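Local coordinates for aminoacyl-tRNA synthetase-interacting multifunctional protein p43 (PDB 6IPA), which probably binds tRNA through its C-terminal EMAP II-like domain, built on an OB fold, and is thought to associate with aminoacyl-tRNA synthetases, at residues T44-I49 with K155-D160; R78-G83 with V98-N103; G116-G121 with I127-P132; G139-I142 with N146-V149. One frame throughout, in Å; residues are numbered along the deposited sequence.

From the N terminus, residues 44-49 lead into the first long strand of the OB fold and meet 155-160, so contact 1 closes the widest loop and encloses the other three. Within it contact 2 closes first, from 78-83 to 98-103, across the two outermost strands of the four-stranded sheet. Contact 3 follows, 116-121 with 127-132, which overlaps the hairpin of strands 120-123 and 126-129, and contact 4 comes last, a short loop from 139-142 to 146-149. These three run in series and none cross. Backbone bonds join Ile-49 to Val-100, Leu-99 to Leu-119 and Ile-48 to Ile-142, tying contact 1 to contact 4, and through contact 2 to contact 3.

Contact 1 of 4, residues T44-I49 with K155-D160; sequences TRLNII and KTLSFD
Leu-157 lays its isobutyl group over the backbone and side chain of the Arg-45/Leu-46 pair, and 53 of the 99 Å² buried between 44-49 and 155-160 belong to it. Its two methyls divide the work. CD2 rests 3.9 Å from Arg-45 O, a carbon against a carbonyl oxygen, while CD1 approaches Leu-46 CD2 at 4.3 Å, an apolar touch near the limit of contact. The torsion of Leu-157 explains the reach: CG lies anti to the carbonyl carbon (chi1 -59°), which brings the branched end nearer to 44-49 than its CB direction alone would. Leu-46 behaves likewise, since its CB points away but its CD2 returns toward the partner. The main chains stay well apart, with Leu-46 CA and Leu-157 CA 8.2 Å from each other, and no hydrogen bond spans the two segments. In the fold this is where the lead-in to strand 48-58, the first strand of the OB domain, meets the irregular connection that runs on to helix 165-169. That helix covers the same leucines: Phe-166 and Ile-169 touch Leu-46, and Pro-165 touches Leu-157. Asn-103, beside the contact, bonds to both segments, its ND2 donating to Arg-45 O and its backbone bonding to that of Leu-157. The guanidinium of Arg-45 is engaged elsewhere, in a salt bridge from NH2 to Asp-154 OD2.

Contact 2 of 4, residues R78-G83 with V98-N103; sequences RDICSG and VLVLAN
The OB-fold barrel brings together here the outermost strands of its four-stranded sheet, 78-82 and 97-101, which face each other through side chains. The evidence is the spacing: Ile-80 CA and Val-100 CA lie 9.2 Å apart, too far for direct backbone pairing. The residues from His-115 to Leu-119 bridge the gap, with backbone bonds from His-115 to Asp-79 and from Met-117 and Leu-119 to Leu-101 and Leu-99. In the buried interior Ile-80 and Val-100 meet tip to tip, Ile-80 CD1 standing 3.7 Å from Val-100 CG1 and 4.1 Å from Val-100 CG2. Val-100 places CG1 anti to its backbone N (chi1 180°), and so offers both methyls to the single isoleucine tip. At one end the extended chain of Arg-78 reaches Ala-102, and the methyl CB there lies 3.8 Å from Arg-78 NH1. The same guanidinium binds Glu-74 through NH2 and His-115 O through NH1, so several partners fix its rotation. Its bond across the contact is nearly straight: Arg-78 NH1 donates to Ala-102 O at 2.6 Å with an N-H...O angle of 176°. The oxygen lies in the guanidinium plane and receives on a lone pair, at a C=O...N angle of 120°.

Contact 3 of 4, residues G116-G121 with I127-P132; sequences GMVLCG and IELLAP
Gly-121 and Glu-128 form the tight end of this contact, an antiparallel hydrogen-bonded pair in which Gly-121 N donates to Glu-128 O at 2.7 Å and Glu-128 N returns the bond to Gly-121 O at 2.8 Å. Gly-121 O also receives a CA-H...O contact from Ile-127 CA at 3.2 Å. A third, longer bond runs from Leu-130 N to Leu-119 O, 3.3 Å but almost linear at 174°. Side chains pack closely as well. Leu-130 folds over the opposite backbone, its CD1 3.7 Å from Leu-119 CB and its CD2 3.8 Å from Gly-121 N, and Trp-187 of strand 185-189 packs on both leucines. Ile-127 CG1, held anti to its backbone N (chi1 -175°), comes 3.6 Å from Cys-120 CB, and Leu-129 CD2 crosses Val-118 CG1 at an oblique angle. The contact is looser where the side chains part. Cys-120 and Leu-129 make a non-hydrogen-bonded pair whose side chains diverge, leaving Cys-120 SG 4.3 Å from Leu-129 CD2. The side chain of Glu-128, a partly exposed residue, does not touch 116-121 and sends its carboxylate instead to Lys-88. Strands 120-123 and 126-129 thus make a beta hairpin; Leu-129 of the hairpin, and Val-118 just ahead of it, touch Val-98 of strand 97-101 in the OB-fold barrel.

Contact 4 of 4, residues G139-I142 with N146-V149; sequences GERI and NMDV
Arg-141 stretches its guanidinium toward the backbone of Val-149 and the thioether of Met-147, and it supplies 49 of the 109 Å² buried between 139-142 and 146-149. Across the two segments the touches are loose ones. Arg-141 NH1 stands 4.0 Å from Val-149 O and Arg-141 NH2 stands 4.4 Å from Met-147 SD, both approached obliquely to the guanidinium, and no hydrogen bond joins the segments. The backbones stay distant, Arg-141 CA and Val-149 CA being 8.8 Å apart, so the long side chain spans most of the gap. It can do so because CG lies anti to the backbone N (chi1 -155°) and the chain continues extended to NE. Met-147 likewise runs straight as far as SD before its methyl turns off (chi3 -63°); Ile-43 touches Met-147, and Pro-153 touches Arg-141.

The polar bonds of the arginine lie around the contact, from NH1 to Lys-151 O and from NH2 to Leu-46 O and, weakly, to Thr-44 O. These carbonyls fix the guanidinium's position, and a cluster of carbonyl oxygens of this kind would be expected to favour its positive charge.

The short strand 143-144 separates the two segments and pairs with strand 185-189, whose Trp-187 and Ser-189 receive Ile-142, while Ile-142 bonds through its backbone to Ile-48 at the start of strand 48-58.

Contact 1 of 4, residues T44-I49 with K155-D160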
loop_
_atom_site.group_PDB
_atom_site.type_symbol
_atom_site.label_atom_id
_atom_site.label_comp_id
_atom_site.label_asym_id
_atom_site.label_seq_id
_atom_site.Cartn_x
_atom_site.Cartn_y
_atom_site.Cartn_z
ATOM N N THR A 44 -13.702 -5.016 2.219
ATOM C CA THR A 44 -14.380 -3.933 1.495
ATOM C C THR A 44 -14.114 -2.589 2.184
ATOM O O THR A 44 -14.278 -1.527 1.597
ATOM C CB THR A 44 -15.885 -4.219 1.397
ATOM O OG1 THR A 44 -16.449 -4.251 2.710
ATOM C CG2 THR A 44 -16.132 -5.568 0.705
ATOM N N ARG A 45 -13.661 -2.663 3.433
ATOM C CA ARG A 45 -13.510 -1.491 4.279
ATOM C C ARG A 45 -12.203 -0.759 4.065
ATOM O O ARG A 45 -12.094 0.402 4.422
ATOM C CB ARG A 45 -13.645 -1.872 5.751
ATOM C CG ARG A 45 -15.070 -2.176 6.144
ATOM C CD ARG A 45 -15.246 -2.581 7.602
ATOM N NE ARG A 45 -15.143 -1.410 8.430
ATOM C CZ ARG A 45 -15.171 -1.416 9.757
ATOM N NH1 ARG A 45 -15.338 -2.562 10.461
ATOM N NH2 ARG A 45 -15.031 -0.259 10.388
ATOM N N LEU A 46 -11.226 -1.451 3.476
ATOM C CA LEU A 46 -9.989 -0.849 3.025
ATOM C C LEU A 46 -10.165 -0.219 1.672
ATOM O O LEU A 46 -10.664 -0.842 0.770
ATOM C CB LEU A 46 -8.850 -1.900 2.911
ATOM C CG LEU A 46 -8.596 -2.771 4.128
ATOM C CD1 LEU A 46 -7.372 -3.623 3.910
ATOM C CD2 LEU A 46 -8.461 -1.925 5.367
ATOM N N ASN A 47 -9.634 0.997 1.537
ATOM C CA ASN A 47 -9.470 1.691 0.221
ATOM C C ASN A 47 -8.077 1.647 -0.224
ATOM O O ASN A 47 -7.349 2.535 0.117
ATOM C CB ASN A 47 -9.777 3.166 0.366
ATOM C CG ASN A 47 -9.883 3.856 -0.936
ATOM O OD1 ASN A 47 -10.217 3.257 -1.957
ATOM N ND2 ASN A 47 -9.654 5.146 -0.914
ATOM N N ILE A 48 -7.703 0.617 -0.981
ATOM C CA ILE A 48 -6.369 0.412 -1.512
ATOM C C ILE A 48 -6.286 0.922 -2.953
ATOM O O ILE A 48 -6.958 0.411 -3.838
ATOM C CB ILE A 48 -6.019 -1.093 -1.482
ATOM C CG1 ILE A 48 -5.826 -1.564 -0.033
ATOM C CG2 ILE A 48 -4.730 -1.357 -2.249
ATOM C CD1 ILE A 48 -5.850 -3.073 0.136
ATOM N N ILE A 49 -5.457 1.915 -3.210
ATOM C CA ILE A 49 -5.441 2.558 -4.521
ATOM C C ILE A 49 -4.014 2.680 -5.090
ATOM O O ILE A 49 -3.042 2.710 -4.344
ATOM C CB ILE A 49 -6.114 3.919 -4.440
ATOM C CG1 ILE A 49 -5.433 4.778 -3.418
ATOM C CG2 ILE A 49 -7.590 3.771 -4.035
ATOM C CD1 ILE A 49 -5.981 6.185 -3.373
ATOM N N LYS A 155 -14.724 5.864 4.873
ATOM C CA LYS A 155 -14.226 7.236 4.777
ATOM C C LYS A 155 -12.900 7.342 5.511
ATOM O O LYS A 155 -11.922 7.839 4.953
ATOM C CB LYS A 155 -15.252 8.252 5.345
ATOM C CG LYS A 155 -15.116 9.693 4.840
ATOM C CD LYS A 155 -15.241 9.738 3.326
ATOM C CE LYS A 155 -14.584 10.955 2.693
ATOM N NZ LYS A 155 -14.870 10.988 1.202
ATOM N N THR A 156 -12.848 6.851 6.747
ATOM C CA THR A 156 -11.639 6.909 7.496
ATOM C C THR A 156 -11.508 5.813 8.520
ATOM O O THR A 156 -12.463 5.519 9.247
ATOM C CB THR A 156 -11.565 8.246 8.217
ATOM O OG1 THR A 156 -11.832 9.314 7.287
ATOM C CG2 THR A 156 -10.221 8.439 8.750
ATOM N N LEU A 157 -10.291 5.252 8.617
ATOM C CA LEU A 157 -9.997 4.188 9.533
ATOM C C LEU A 157 -9.554 4.762 10.833
ATOM O O LEU A 157 -9.062 5.858 10.895
ATOM C CB LEU A 157 -8.919 3.293 8.984
ATOM C CG LEU A 157 -9.214 2.629 7.642
ATOM C CD1 LEU A 157 -7.949 1.944 7.136
ATOM C CD2 LEU A 157 -10.347 1.611 7.719
ATOM N N SER A 158 -9.759 3.997 11.894
ATOM C CA SER A 158 -9.445 4.390 13.282
ATOM C C SER A 158 -7.959 4.713 13.522
ATOM O O SER A 158 -7.109 4.313 12.744
ATOM C CB SER A 158 -9.908 3.221 14.207
ATOM O OG SER A 158 -9.506 3.336 15.571
ATOM N N PHE A 159 -7.662 5.457 14.587
ATOM C CA PHE A 159 -6.287 5.656 15.024
ATOM C C PHE A 159 -5.850 4.475 15.910
ATOM O O PHE A 159 -4.676 4.115 15.953
ATOM C CB PHE A 159 -6.141 6.946 15.830
ATOM C CG PHE A 159 -5.991 8.192 15.005
ATOM C CD1 PHE A 159 -5.006 8.304 14.055
ATOM C CD2 PHE A 159 -6.808 9.291 15.245
ATOM C CE1 PHE A 159 -4.864 9.468 13.314
ATOM C CE2 PHE A 159 -6.679 10.460 14.512
ATOM C CZ PHE A 159 -5.704 10.553 13.539
ATOM N N ASP A 160 -6.796 3.922 16.660
ATOM C CA ASP A 160 -6.566 2.741 17.490
ATOM C C ASP A 160 -6.373 1.505 16.607
ATOM O O ASP A 160 -7.325 1.053 15.962
ATOM C CB ASP A 160 -7.774 2.510 18.427
ATOM C CG ASP A 160 -7.510 1.433 19.496
ATOM O OD1 ASP A 160 -6.321 1.146 19.780
ATOM O OD2 ASP A 160 -8.485 0.884 20.069
#

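Contact 2 of 4, residues R78-G83 with V98-N103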
loop_
_atom_site.group_PDB
_atom_site.type_symbol
_atom_site.label_atom_id
_atom_site.label_comp_id
_atom_site.label_asym_id
_atom_site.label_seq_id
_atom_site.Cartn_x
_atom_site.Cartn_y
_atom_site.Cartn_z
ATOM N N ARG A 78 0.207 13.143 -2.468
ATOM C CA ARG A 78 0.275 13.005 -1.015
ATOM C C ARG A 78 1.695 12.822 -0.559
ATOM O O ARG A 78 2.542 12.434 -1.328
ATOM C CB ARG A 78 -0.510 11.786 -0.521
ATOM C CG ARG A 78 -2.014 11.926 -0.426
ATOM C CD ARG A 78 -2.616 10.723 0.335
ATOM N NE ARG A 78 -4.064 10.631 0.142
ATOM C CZ ARG A 78 -4.885 9.757 0.740
ATOM N NH1 ARG A 78 -4.460 8.863 1.616
ATOM N NH2 ARG A 78 -6.175 9.785 0.435
ATOM N N ASP A 79 1.909 13.086 0.722
ATOM C CA ASP A 79 3.149 12.855 1.438
ATOM C C ASP A 79 2.939 11.618 2.280
ATOM O O ASP A 79 2.083 11.606 3.155
ATOM C CB ASP A 79 3.448 14.032 2.367
ATOM C CG ASP A 79 3.915 15.291 1.606
ATOM O OD1 ASP A 79 4.939 15.216 0.862
ATOM O OD2 ASP A 79 3.270 16.356 1.784
ATOM N N ILE A 80 3.713 10.581 2.000
ATOM C CA ILE A 80 3.640 9.328 2.716
ATOM C C ILE A 80 5.074 8.960 3.141
ATOM O O ILE A 80 5.976 8.890 2.294
ATOM C CB ILE A 80 3.053 8.203 1.804
ATOM C CG1 ILE A 80 1.553 8.416 1.525
ATOM C CG2 ILE A 80 3.229 6.821 2.407
ATOM C CD1 ILE A 80 0.998 7.616 0.346
ATOM N N CYS A 81 5.271 8.693 4.433
ATOM C CA CYS A 81 6.516 8.045 4.914
ATOM C C CYS A 81 6.574 6.503 4.682
ATOM O O CYS A 81 5.549 5.829 4.600
ATOM C CB CYS A 81 6.738 8.351 6.403
ATOM S SG CYS A 81 7.228 10.073 6.742
ATOM N N SER A 82 7.790 5.958 4.579
ATOM C CA SER A 82 7.984 4.512 4.482
ATOM C C SER A 82 9.276 4.089 5.162
ATOM O O SER A 82 10.322 4.751 5.029
ATOM C CB SER A 82 8.026 4.075 3.027
ATOM O OG SER A 82 8.046 2.662 2.941
ATOM N N GLY A 83 9.204 2.952 5.846
ATOM C CA GLY A 83 10.321 2.393 6.573
ATOM C C GLY A 83 11.092 1.412 5.732
ATOM O O GLY A 83 11.419 0.330 6.187
ATOM N N VAL A 98 2.569 2.271 -7.168
ATOM C CA VAL A 98 2.514 1.486 -5.935
ATOM C C VAL A 98 1.072 1.373 -5.507
ATOM O O VAL A 98 0.191 2.015 -6.124
ATOM C CB VAL A 98 3.390 2.087 -4.838
ATOM C CG1 VAL A 98 4.834 2.025 -5.266
ATOM C CG2 VAL A 98 3.002 3.527 -4.551
ATOM N N LEU A 99 0.843 0.515 -4.497
ATOM C CA LEU A 99 -0.480 0.333 -3.885
ATOM C C LEU A 99 -0.562 1.028 -2.562
ATOM O O LEU A 99 0.089 0.633 -1.607
ATOM C CB LEU A 99 -0.777 -1.138 -3.684
ATOM C CG LEU A 99 -0.871 -1.929 -5.010
ATOM C CD1 LEU A 99 -1.777 -3.153 -4.809
ATOM C CD2 LEU A 99 -1.369 -1.120 -6.208
ATOM N N VAL A 100 -1.367 2.078 -2.508
ATOM C CA VAL A 100 -1.520 2.853 -1.273
ATOM C C VAL A 100 -2.814 2.521 -0.565
ATOM O O VAL A 100 -3.877 2.644 -1.177
ATOM C CB VAL A 100 -1.510 4.378 -1.583
ATOM C CG1 VAL A 100 -1.676 5.185 -0.308
ATOM C CG2 VAL A 100 -0.210 4.756 -2.279
ATOM N N LEU A 101 -2.725 2.133 0.710
ATOM C CA LEU A 101 -3.870 2.135 1.648
ATOM C C LEU A 101 -4.224 3.583 1.989
ATOM O O LEU A 101 -3.724 4.170 2.955
ATOM C CB LEU A 101 -3.578 1.328 2.935
ATOM C CG LEU A 101 -4.688 1.323 3.996
ATOM C CD1 LEU A 101 -5.976 0.793 3.412
ATOM C CD2 LEU A 101 -4.361 0.472 5.232
ATOM N N ALA A 102 -5.136 4.147 1.207
ATOM C CA ALA A 102 -5.472 5.580 1.274
ATOM C C ALA A 102 -6.251 6.093 2.469
ATOM O O ALA A 102 -6.186 7.275 2.788
ATOM C CB ALA A 102 -6.214 5.948 0.002
ATOM N N ASN A 103 -6.989 5.226 3.160
ATOM C CA ASN A 103 -7.967 5.693 4.160
ATOM C C ASN A 103 -7.573 5.627 5.611
ATOM O O ASN A 103 -8.405 5.871 6.511
ATOM C CB ASN A 103 -9.331 5.056 3.949
ATOM C CG ASN A 103 -9.369 3.548 4.193
ATOM O OD1 ASN A 103 -8.377 2.822 4.039
ATOM N ND2 ASN A 103 -10.540 3.069 4.562
#

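Contact 3 of 4, residues G116-G121 with I127-P132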
loop_
_atom_site.group_PDB
_atom_site.type_symbol
_atom_site.label_atom_id
_atom_site.label_comp_id
_atom_site.label_asym_id
_atom_site.label_seq_id
_atom_site.Cartn_x
_atom_site.Cartn_y
_atom_site.Cartn_z
ATOM N N GLY A 116 -1.535 7.836 4.553
ATOM C CA GLY A 116 -1.642 6.568 3.819
ATOM C C GLY A 116 -0.394 5.709 4.071
ATOM O O GLY A 116 0.415 6.040 4.921
ATOM N N MET A 117 -0.236 4.595 3.362
ATOM C CA MET A 117 1.005 3.798 3.460
ATOM C C MET A 117 1.144 2.889 2.228
ATOM O O MET A 117 0.172 2.518 1.608
ATOM C CB MET A 117 1.085 2.994 4.777
ATOM C CG MET A 117 0.562 1.565 4.693
ATOM S SD MET A 117 0.239 0.670 6.244
ATOM C CE MET A 117 1.920 0.409 6.828
ATOM N N VAL A 118 2.375 2.513 1.908
ATOM C CA VAL A 118 2.675 1.789 0.690
ATOM C C VAL A 118 2.796 0.334 1.055
ATOM O O VAL A 118 3.363 0.015 2.103
ATOM C CB VAL A 118 3.957 2.308 0.001
ATOM C CG1 VAL A 118 4.301 1.428 -1.179
ATOM C CG2 VAL A 118 3.776 3.754 -0.424
ATOM N N LEU A 119 2.230 -0.533 0.204
ATOM C CA LEU A 119 2.011 -1.918 0.604
ATOM C C LEU A 119 3.139 -2.771 0.040
ATOM O O LEU A 119 3.563 -2.514 -1.086
ATOM C CB LEU A 119 0.647 -2.448 0.130
ATOM C CG LEU A 119 -0.750 -1.956 0.580
ATOM C CD1 LEU A 119 -1.956 -2.543 -0.135
ATOM C CD2 LEU A 119 -0.931 -2.161 2.048
ATOM N N CYS A 120 3.592 -3.771 0.812
ATOM C CA CYS A 120 4.742 -4.624 0.445
ATOM C C CYS A 120 4.599 -6.074 0.846
ATOM O O CYS A 120 3.896 -6.418 1.790
ATOM C CB CYS A 120 6.027 -4.189 1.150
ATOM S SG CYS A 120 6.510 -2.474 1.012
ATOM N N GLY A 121 5.351 -6.895 0.142
ATOM C CA GLY A 121 5.530 -8.282 0.482
ATOM C C GLY A 121 6.807 -8.436 1.278
ATOM O O GLY A 121 7.803 -7.710 1.047
ATOM N N ILE A 127 12.150 -7.535 1.547
ATOM C CA ILE A 127 10.847 -6.871 1.422
ATOM C C ILE A 127 10.756 -6.258 0.032
ATOM O O ILE A 127 11.686 -5.593 -0.387
ATOM C CB ILE A 127 10.607 -5.840 2.557
ATOM C CG1 ILE A 127 9.184 -5.233 2.506
ATOM C CG2 ILE A 127 11.669 -4.748 2.541
ATOM C CD1 ILE A 127 8.926 -4.183 3.573
ATOM N N GLU A 128 9.683 -6.517 -0.708
ATOM C CA GLU A 128 9.489 -5.910 -2.025
ATOM C C GLU A 128 8.137 -5.215 -2.095
ATOM O O GLU A 128 7.215 -5.549 -1.342
ATOM C CB GLU A 128 9.559 -6.944 -3.153
ATOM C CG GLU A 128 10.816 -7.806 -3.208
ATOM C CD GLU A 128 12.105 -7.020 -3.555
ATOM O OE1 GLU A 128 12.046 -6.010 -4.313
ATOM O OE2 GLU A 128 13.187 -7.436 -3.070
ATOM N N LEU A 129 8.018 -4.242 -2.989
ATOM C CA LEU A 129 6.759 -3.567 -3.200
ATOM C C LEU A 129 5.778 -4.492 -3.908
ATOM O O LEU A 129 6.181 -5.335 -4.706
ATOM C CB LEU A 129 6.950 -2.382 -4.141
ATOM C CG LEU A 129 7.812 -1.229 -3.787
ATOM C CD1 LEU A 129 7.877 -0.377 -5.025
ATOM C CD2 LEU A 129 7.197 -0.435 -2.694
ATOM N N LEU A 130 4.488 -4.286 -3.662
ATOM C CA LEU A 130 3.421 -4.927 -4.487
ATOM C C LEU A 130 3.342 -4.070 -5.711
ATOM O O LEU A 130 3.546 -2.870 -5.619
ATOM C CB LEU A 130 2.073 -4.977 -3.759
ATOM C CG LEU A 130 2.088 -5.667 -2.387
ATOM C CD1 LEU A 130 0.710 -5.625 -1.753
ATOM C CD2 LEU A 130 2.633 -7.113 -2.460
ATOM N N ALA A 131 3.150 -4.684 -6.858
ATOM C CA ALA A 131 3.189 -3.963 -8.117
ATOM C C ALA A 131 1.926 -4.235 -8.964
ATOM O O ALA A 131 1.517 -5.413 -9.122
ATOM C CB ALA A 131 4.447 -4.350 -8.908
ATOM N N PRO A 132 1.316 -3.158 -9.504
ATOM C CA PRO A 132 0.247 -3.287 -10.497
ATOM C C PRO A 132 0.852 -3.486 -11.812
ATOM O O PRO A 132 1.831 -2.873 -12.064
ATOM C CB PRO A 132 -0.416 -1.902 -10.514
ATOM C CG PRO A 132 0.629 -0.981 -9.988
ATOM C CD PRO A 132 1.382 -1.790 -8.966
#

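Contact 4 of 4, residues G139-I142 with N146-V149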
loop_
_atom_site.group_PDB
_atom_site.type_symbol
_atom_site.label_atom_id
_atom_site.label_comp_id
_atom_site.label_asym_id
_atom_site.label_seq_id
_atom_site.Cartn_x
_atom_site.Cartn_y
_atom_site.Cartn_z
ATOM N N GLY A 139 -5.268 6.408 -8.806
ATOM C CA GLY A 139 -6.583 6.594 -8.256
ATOM C C GLY A 139 -7.441 5.349 -8.378
ATOM O O GLY A 139 -8.378 5.264 -7.677
ATOM N N GLU A 140 -7.153 4.370 -9.237
ATOM C CA GLU A 140 -8.067 3.220 -9.271
ATOM C C GLU A 140 -8.018 2.286 -8.050
ATOM O O GLU A 140 -6.948 1.894 -7.521
ATOM C CB GLU A 140 -7.899 2.417 -10.533
ATOM C CG GLU A 140 -6.726 1.479 -10.497
ATOM C CD GLU A 140 -6.611 0.654 -11.733
ATOM O OE1 GLU A 140 -6.197 1.206 -12.779
ATOM O OE2 GLU A 140 -6.967 -0.549 -11.627
ATOM N N ARG A 141 -9.206 1.894 -7.610
ATOM C CA ARG A 141 -9.379 1.090 -6.390
ATOM C C ARG A 141 -9.041 -0.349 -6.773
ATOM O O ARG A 141 -9.517 -0.832 -7.797
ATOM C CB ARG A 141 -10.824 1.264 -5.851
ATOM C CG ARG A 141 -10.975 1.019 -4.358
ATOM C CD ARG A 141 -12.352 0.554 -3.958
ATOM N NE ARG A 141 -12.301 -0.246 -2.734
ATOM C CZ ARG A 141 -13.367 -0.638 -2.031
ATOM N NH1 ARG A 141 -14.599 -0.303 -2.446
ATOM N NH2 ARG A 141 -13.195 -1.352 -0.908
ATOM N N ILE A 142 -8.152 -0.980 -5.996
ATOM C CA ILE A 142 -7.748 -2.364 -6.205
ATOM C C ILE A 142 -8.651 -3.242 -5.336
ATOM O O ILE A 142 -8.787 -3.013 -4.109
ATOM C CB ILE A 142 -6.296 -2.567 -5.749
ATOM C CG1 ILE A 142 -5.307 -1.617 -6.502
ATOM C CG2 ILE A 142 -5.892 -4.030 -5.820
ATOM C CD1 ILE A 142 -5.386 -1.669 -8.019
ATOM N N ASN A 146 -14.680 -11.362 -6.898
ATOM C CA ASN A 146 -16.041 -11.482 -6.335
ATOM C C ASN A 146 -16.369 -10.446 -5.273
ATOM O O ASN A 146 -17.143 -10.715 -4.354
ATOM C CB ASN A 146 -16.270 -12.895 -5.782
ATOM C CG ASN A 146 -15.850 -13.962 -6.763
ATOM O OD1 ASN A 146 -15.856 -13.739 -7.989
ATOM N ND2 ASN A 146 -15.464 -15.123 -6.244
ATOM N N MET A 147 -15.762 -9.273 -5.387
ATOM C CA MET A 147 -16.003 -8.216 -4.429
ATOM C C MET A 147 -16.950 -7.256 -5.120
ATOM O O MET A 147 -16.924 -7.098 -6.342
ATOM C CB MET A 147 -14.694 -7.538 -4.000
ATOM C CG MET A 147 -14.869 -6.361 -3.043
ATOM S SD MET A 147 -13.375 -5.465 -2.521
ATOM C CE MET A 147 -12.536 -6.786 -1.648
ATOM N N ASP A 148 -17.795 -6.618 -4.331
ATOM C CA ASP A 148 -18.809 -5.778 -4.881
ATOM C C ASP A 148 -18.196 -4.391 -4.887
ATOM O O ASP A 148 -17.820 -3.868 -3.861
ATOM C CB ASP A 148 -20.120 -5.881 -4.061
ATOM C CG ASP A 148 -21.275 -5.027 -4.654
ATOM O OD1 ASP A 148 -21.098 -4.428 -5.752
ATOM O OD2 ASP A 148 -22.353 -4.946 -4.009
ATOM N N VAL A 149 -18.070 -3.805 -6.068
ATOM C CA VAL A 149 -17.461 -2.495 -6.168
ATOM C C VAL A 149 -18.274 -1.400 -5.433
ATOM O O VAL A 149 -17.704 -0.395 -5.010
ATOM C CB VAL A 149 -17.068 -2.177 -7.637
ATOM C CG1 VAL A 149 -18.250 -2.247 -8.588
ATOM C CG2 VAL A 149 -16.313 -0.852 -7.749
#